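PDB 3W5M: alpha-L-rhamnosidase from Streptomyces avermitilis, which hydrolyses terminal non-reducing alpha-L-rhamnose residues from alpha-L-rhamnosides, releasing L-rhamnose from citrus flavonoids and from the arabinogalactan-protein gum arabic. Local coordinates for residues Arg793-Gly805 with Thr818-Ala832. Sequence-based numbering, arbitrary orientation.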
loop_
_atom_site.group_PDB
_atom_site.type_symbol
_atom_site.label_atom_id
_atom_site.label_comp_id
_atom_site.label_asym_id
_atom_site.label_seq_id
_atom_site.Cartn_x
_atom_site.Cartn_y
_atom_site.Cartn_z
ATOM N N ARG A 793 -18.986 28.492 9.756
ATOM C CA ARG A 793 -19.934 27.927 10.704
ATOM C C ARG A 793 -21.253 28.719 10.682
ATOM O O ARG A 793 -22.312 28.121 10.781
ATOM C CB ARG A 793 -19.375 27.874 12.125
ATOM C CG ARG A 793 -20.356 27.310 13.133
ATOM C CD ARG A 793 -19.714 26.829 14.410
ATOM N NE ARG A 793 -18.834 27.824 15.001
ATOM C CZ ARG A 793 -17.975 27.567 15.986
ATOM N NH1 ARG A 793 -17.873 26.326 16.498
ATOM N NH2 ARG A 793 -17.212 28.553 16.457
ATOM N N LYS A 794 -21.169 30.038 10.572
ATOM C CA LYS A 794 -22.394 30.861 10.566
ATOM C C LYS A 794 -23.208 30.625 9.292
ATOM O O LYS A 794 -24.416 30.407 9.352
ATOM C CB LYS A 794 -22.114 32.348 10.712
ATOM C CG LYS A 794 -23.329 33.052 11.293
ATOM C CD LYS A 794 -23.606 34.415 10.687
ATOM C CE LYS A 794 -24.881 34.999 11.303
ATOM N NZ LYS A 794 -25.151 36.405 10.880
ATOM N N ALA A 795 -22.525 30.658 8.151
ATOM C CA ALA A 795 -23.144 30.352 6.870
ATOM C C ALA A 795 -23.706 28.933 6.901
ATOM O O ALA A 795 -24.846 28.704 6.463
ATOM C CB ALA A 795 -22.154 30.555 5.727
ATOM N N PHE A 796 -22.956 27.987 7.475
ATOM C CA PHE A 796 -23.445 26.627 7.592
ATOM C C PHE A 796 -24.741 26.514 8.406
ATOM O O PHE A 796 -25.680 25.808 7.996
ATOM C CB PHE A 796 -22.382 25.700 8.207
ATOM C CG PHE A 796 -22.790 24.267 8.247
ATOM C CD1 PHE A 796 -23.616 23.794 9.258
ATOM C CD2 PHE A 796 -22.346 23.371 7.253
ATOM C CE1 PHE A 796 -24.013 22.469 9.288
ATOM C CE2 PHE A 796 -22.739 22.050 7.285
ATOM C CZ PHE A 796 -23.565 21.595 8.298
ATOM N N GLN A 797 -24.781 27.172 9.565
ATOM C CA GLN A 797 -25.918 27.004 10.482
ATOM C C GLN A 797 -27.162 27.607 9.863
ATOM O O GLN A 797 -28.246 27.034 9.940
ATOM C CB GLN A 797 -25.655 27.667 11.826
ATOM C CG GLN A 797 -24.794 26.825 12.749
ATOM C CD GLN A 797 -24.084 27.669 13.785
ATOM O OE1 GLN A 797 -24.121 28.899 13.727
ATOM N NE2 GLN A 797 -23.427 27.014 14.734
ATOM N N THR A 798 -26.976 28.745 9.216
ATOM C CA THR A 798 -28.078 29.417 8.534
ATOM C C THR A 798 -28.685 28.569 7.414
ATOM O O THR A 798 -29.914 28.545 7.243
ATOM C CB THR A 798 -27.638 30.794 8.011
ATOM O OG1 THR A 798 -27.252 31.597 9.132
ATOM C CG2 THR A 798 -28.773 31.496 7.267
ATOM N N ALA A 799 -27.829 27.851 6.685
ATOM C CA ALA A 799 -28.261 27.124 5.497
ATOM C C ALA A 799 -28.883 25.785 5.822
ATOM O O ALA A 799 -29.853 25.390 5.172
ATOM C CB ALA A 799 -27.101 26.966 4.501
ATOM N N TYR A 800 -28.360 25.093 6.834
ATOM C CA TYR A 800 -28.702 23.694 7.036
ATOM C C TYR A 800 -29.258 23.286 8.394
ATOM O O TYR A 800 -29.729 22.145 8.542
ATOM C CB TYR A 800 -27.496 22.786 6.666
ATOM C CG TYR A 800 -26.714 23.203 5.431
ATOM C CD1 TYR A 800 -27.286 23.161 4.151
ATOM C CD2 TYR A 800 -25.379 23.621 5.542
ATOM C CE1 TYR A 800 -26.550 23.537 3.031
ATOM C CE2 TYR A 800 -24.642 24.007 4.438
ATOM C CZ TYR A 800 -25.215 23.955 3.186
ATOM O OH TYR A 800 -24.459 24.346 2.103
ATOM N N VAL A 801 -29.230 24.193 9.379
ATOM C CA VAL A 801 -29.681 23.858 10.714
ATOM C C VAL A 801 -30.949 24.643 11.024
ATOM O O VAL A 801 -30.945 25.875 10.970
ATOM C CB VAL A 801 -28.604 24.144 11.795
ATOM C CG1 VAL A 801 -29.085 23.680 13.153
ATOM C CG2 VAL A 801 -27.287 23.441 11.463
ATOM N N ALA A 802 -32.017 23.912 11.314
ATOM C CA ALA A 802 -33.327 24.495 11.622
ATOM C C ALA A 802 -33.520 24.807 13.125
ATOM O O ALA A 802 -32.784 24.302 13.992
ATOM C CB ALA A 802 -34.424 23.562 11.132
ATOM N N SER A 803 -34.552 25.599 13.428
ATOM C CA SER A 803 -34.803 26.091 14.789
ATOM C C SER A 803 -34.973 25.011 15.819
ATOM O O SER A 803 -34.706 25.253 16.997
ATOM C CB SER A 803 -36.029 27.002 14.804
ATOM O OG SER A 803 -35.701 28.197 14.128
ATOM N N ASP A 804 -35.424 23.832 15.392
ATOM C CA ASP A 804 -35.590 22.706 16.301
ATOM C C ASP A 804 -34.373 21.780 16.298
ATOM O O ASP A 804 -34.412 20.704 16.900
ATOM C CB ASP A 804 -36.874 21.922 15.990
ATOM C CG ASP A 804 -36.961 21.477 14.524
ATOM O OD1 ASP A 804 -35.956 21.577 13.771
ATOM O OD2 ASP A 804 -38.053 21.029 14.120
ATOM N N GLY A 805 -33.309 22.201 15.616
ATOM C CA GLY A 805 -32.062 21.429 15.579
ATOM C C GLY A 805 -31.996 20.349 14.506
ATOM O O GLY A 805 -31.079 19.502 14.500
ATOM N N THR A 818 -22.235 17.205 11.967
ATOM C CA THR A 818 -22.447 18.525 12.554
ATOM C C THR A 818 -22.107 18.543 14.030
ATOM O O THR A 818 -21.520 19.527 14.488
ATOM C CB THR A 818 -23.889 19.025 12.348
ATOM O OG1 THR A 818 -24.801 18.089 12.952
ATOM C CG2 THR A 818 -24.159 19.157 10.876
ATOM N N LEU A 819 -22.446 17.481 14.768
ATOM C CA LEU A 819 -22.081 17.395 16.182
ATOM C C LEU A 819 -20.568 17.245 16.351
ATOM O O LEU A 819 -19.951 17.912 17.200
ATOM C CB LEU A 819 -22.821 16.265 16.895
ATOM C CG LEU A 819 -24.309 16.588 17.072
ATOM C CD1 LEU A 819 -25.048 15.287 17.322
ATOM C CD2 LEU A 819 -24.515 17.591 18.216
ATOM N N SER A 820 -19.975 16.392 15.519
ATOM C CA SER A 820 -18.532 16.134 15.574
ATOM C C SER A 820 -17.674 17.382 15.322
ATOM O O SER A 820 -16.699 17.617 16.034
ATOM C CB SER A 820 -18.139 15.064 14.548
ATOM O OG SER A 820 -16.826 14.623 14.824
ATOM N N MET A 821 -18.029 18.137 14.298
ATOM C CA MET A 821 -17.252 19.269 13.811
ATOM C C MET A 821 -17.660 20.583 14.480
ATOM O O MET A 821 -17.194 21.650 14.089
ATOM C CB MET A 821 -17.345 19.390 12.287
ATOM C CG MET A 821 -16.778 18.167 11.554
ATOM S SD MET A 821 -17.102 18.191 9.793
ATOM C CE MET A 821 -16.127 16.750 9.285
ATOM N N ASN A 822 -18.516 20.470 15.489
ATOM C CA ASN A 822 -18.970 21.604 16.311
ATOM C C ASN A 822 -19.673 22.645 15.470
ATOM O O ASN A 822 -19.428 23.855 15.605
ATOM C CB ASN A 822 -17.802 22.171 17.144
ATOM C CG ASN A 822 -17.173 21.110 18.037
ATOM O OD1 ASN A 822 -17.878 20.412 18.756
ATOM N ND2 ASN A 822 -15.848 20.956 17.965
ATOM N N LEU A 823 -20.570 22.154 14.599
ATOM C CA LEU A 823 -21.289 23.006 13.678
ATOM C C LEU A 823 -22.708 23.348 14.164
ATOM O O LEU A 823 -23.211 24.389 13.792
ATOM C CB LEU A 823 -21.300 22.431 12.265
ATOM C CG LEU A 823 -19.876 22.278 11.675
ATOM C CD1 LEU A 823 -19.905 21.521 10.362
ATOM C CD2 LEU A 823 -19.160 23.607 11.475
ATOM N N VAL A 824 -23.304 22.500 15.002
ATOM C CA VAL A 824 -24.639 22.762 15.565
ATOM C C VAL A 824 -24.497 23.908 16.582
ATOM O O VAL A 824 -23.622 23.857 17.430
ATOM C CB VAL A 824 -25.191 21.526 16.320
ATOM C CG1 VAL A 824 -26.609 21.772 16.800
ATOM C CG2 VAL A 824 -25.171 20.277 15.454
ATOM N N PRO A 825 -25.373 24.932 16.526
ATOM C CA PRO A 825 -25.327 25.889 17.651
ATOM C C PRO A 825 -25.443 25.156 19.001
ATOM O O PRO A 825 -26.182 24.170 19.105
ATOM C CB PRO A 825 -26.538 26.797 17.407
ATOM C CG PRO A 825 -26.929 26.579 15.975
ATOM C CD PRO A 825 -26.498 25.182 15.609
ATOM N N ASP A 826 -24.724 25.620 20.026
ATOM C CA ASP A 826 -24.672 24.889 21.293
ATOM C C ASP A 826 -26.024 24.681 21.927
ATOM O O ASP A 826 -26.252 23.658 22.541
ATOM C CB ASP A 826 -23.713 25.534 22.278
ATOM C CG ASP A 826 -22.281 25.275 21.897
ATOM O OD1 ASP A 826 -21.777 26.047 21.067
ATOM O OD2 ASP A 826 -21.692 24.262 22.374
ATOM N N ALA A 827 -26.911 25.661 21.752
ATOM C CA ALA A 827 -28.284 25.589 22.267
ATOM C C ALA A 827 -29.041 24.409 21.691
ATOM O O ALA A 827 -30.012 23.952 22.290
ATOM C CB ALA A 827 -29.042 26.877 21.948
ATOM N N LEU A 828 -28.574 23.896 20.550
ATOM C CA LEU A 828 -29.307 22.867 19.810
ATOM C C LEU A 828 -28.595 21.522 19.740
ATOM O O LEU A 828 -29.059 20.634 19.055
ATOM C CB LEU A 828 -29.588 23.376 18.389
ATOM C CG LEU A 828 -30.711 24.409 18.305
ATOM C CD1 LEU A 828 -30.700 25.129 16.965
ATOM C CD2 LEU A 828 -32.051 23.719 18.580
ATOM N N ARG A 829 -27.473 21.373 20.437
ATOM C CA ARG A 829 -26.755 20.092 20.436
ATOM C C ARG A 829 -27.568 18.953 21.033
ATOM O O ARG A 829 -27.611 17.858 20.476
ATOM C CB ARG A 829 -25.390 20.222 21.116
ATOM C CG ARG A 829 -24.387 20.985 20.263
ATOM C CD ARG A 829 -23.015 21.043 20.938
ATOM N NE ARG A 829 -22.442 19.712 21.159
ATOM C CZ ARG A 829 -21.668 19.078 20.277
ATOM N NH1 ARG A 829 -21.382 19.651 19.117
ATOM N NH2 ARG A 829 -21.196 17.872 20.560
ATOM N N LYS A 830 -28.225 19.211 22.158
ATOM C CA LYS A 830 -29.101 18.230 22.778
ATOM C C LYS A 830 -30.153 17.731 21.782
ATOM O O LYS A 830 -30.326 16.522 21.638
ATOM C CB LYS A 830 -29.778 18.820 24.013
ATOM C CG LYS A 830 -30.535 17.806 24.862
ATOM C CD LYS A 830 -30.947 18.426 26.190
ATOM C CE LYS A 830 -31.569 17.387 27.103
ATOM N NZ LYS A 830 -32.873 16.897 26.568
ATOM N N ALA A 831 -30.839 18.667 21.117
ATOM C CA ALA A 831 -31.877 18.343 20.129
ATOM C C ALA A 831 -31.320 17.535 18.959
ATOM O O ALA A 831 -31.931 16.533 18.546
ATOM C CB ALA A 831 -32.564 19.607 19.615
ATOM N N ALA A 832 -30.163 17.962 18.434
ATOM C CA ALA A 832 -29.534 17.264 17.312
ATOM C C ALA A 832 -29.130 15.857 17.700
ATOM O O ALA A 832 -29.352 14.909 16.925
ATOM C CB ALA A 832 -28.368 18.060 16.728
#
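The amide nitrogen NE2 of Q797 gives a hydrogen bond to the carbonyl O of L823, 2.8 Å away. The bond is moderately bent, and the donor stands above the carbonyl plane although the oxygen lies nearly in the plane of the amide. With CG anti to its carbonyl carbon (chi1 -81°), the extended chain of Q797 brings NE2 to this oxygen and lays the amide against the P825 ring, which comes from the opposite direction, its CG 3.8 Å from Q797 CD. One helical turn earlier, R793 grips the preceding carbonyl: NH1 to N822 O is 3.1 Å, almost straight at 170°, in the planes of both guanidinium and carbonyl. A bend at chi3 turns the long arginine toward this oxygen. Two side chains of helix 783-800 thus hold successive carbonyls where helix 812-820 ends. N822, with positive phi, is the C-prime residue of a Schellman motif, closed by L823 N to T818 O at 2.8 Å; asparagine tolerates such a backbone well. Next to these polar contacts, F796 offers a flat apolar ring. L823 CD1 sits over the centre of one face in a CH-pi contact, 4.1 Å from the ring centroid, and Y800 CD2 lies against the opposite face, offset toward the rim; T818 CG2 meets F796 CZ obliquely at 3.6 Å. Farther along, V801 slides past P825, and the branched end of L828 fits against the A802-G805 type I turn, CD2 lying 3.6 Å from G805 N. Glycine, with no CB, suits the positive phi of G805, where L828 and A831 pack closely. These contacts join three successive helices, 783-800, 812-820 and 829-842, through their connecting turns within the (alpha/alpha)6-barrel domain of this family 78 enzyme.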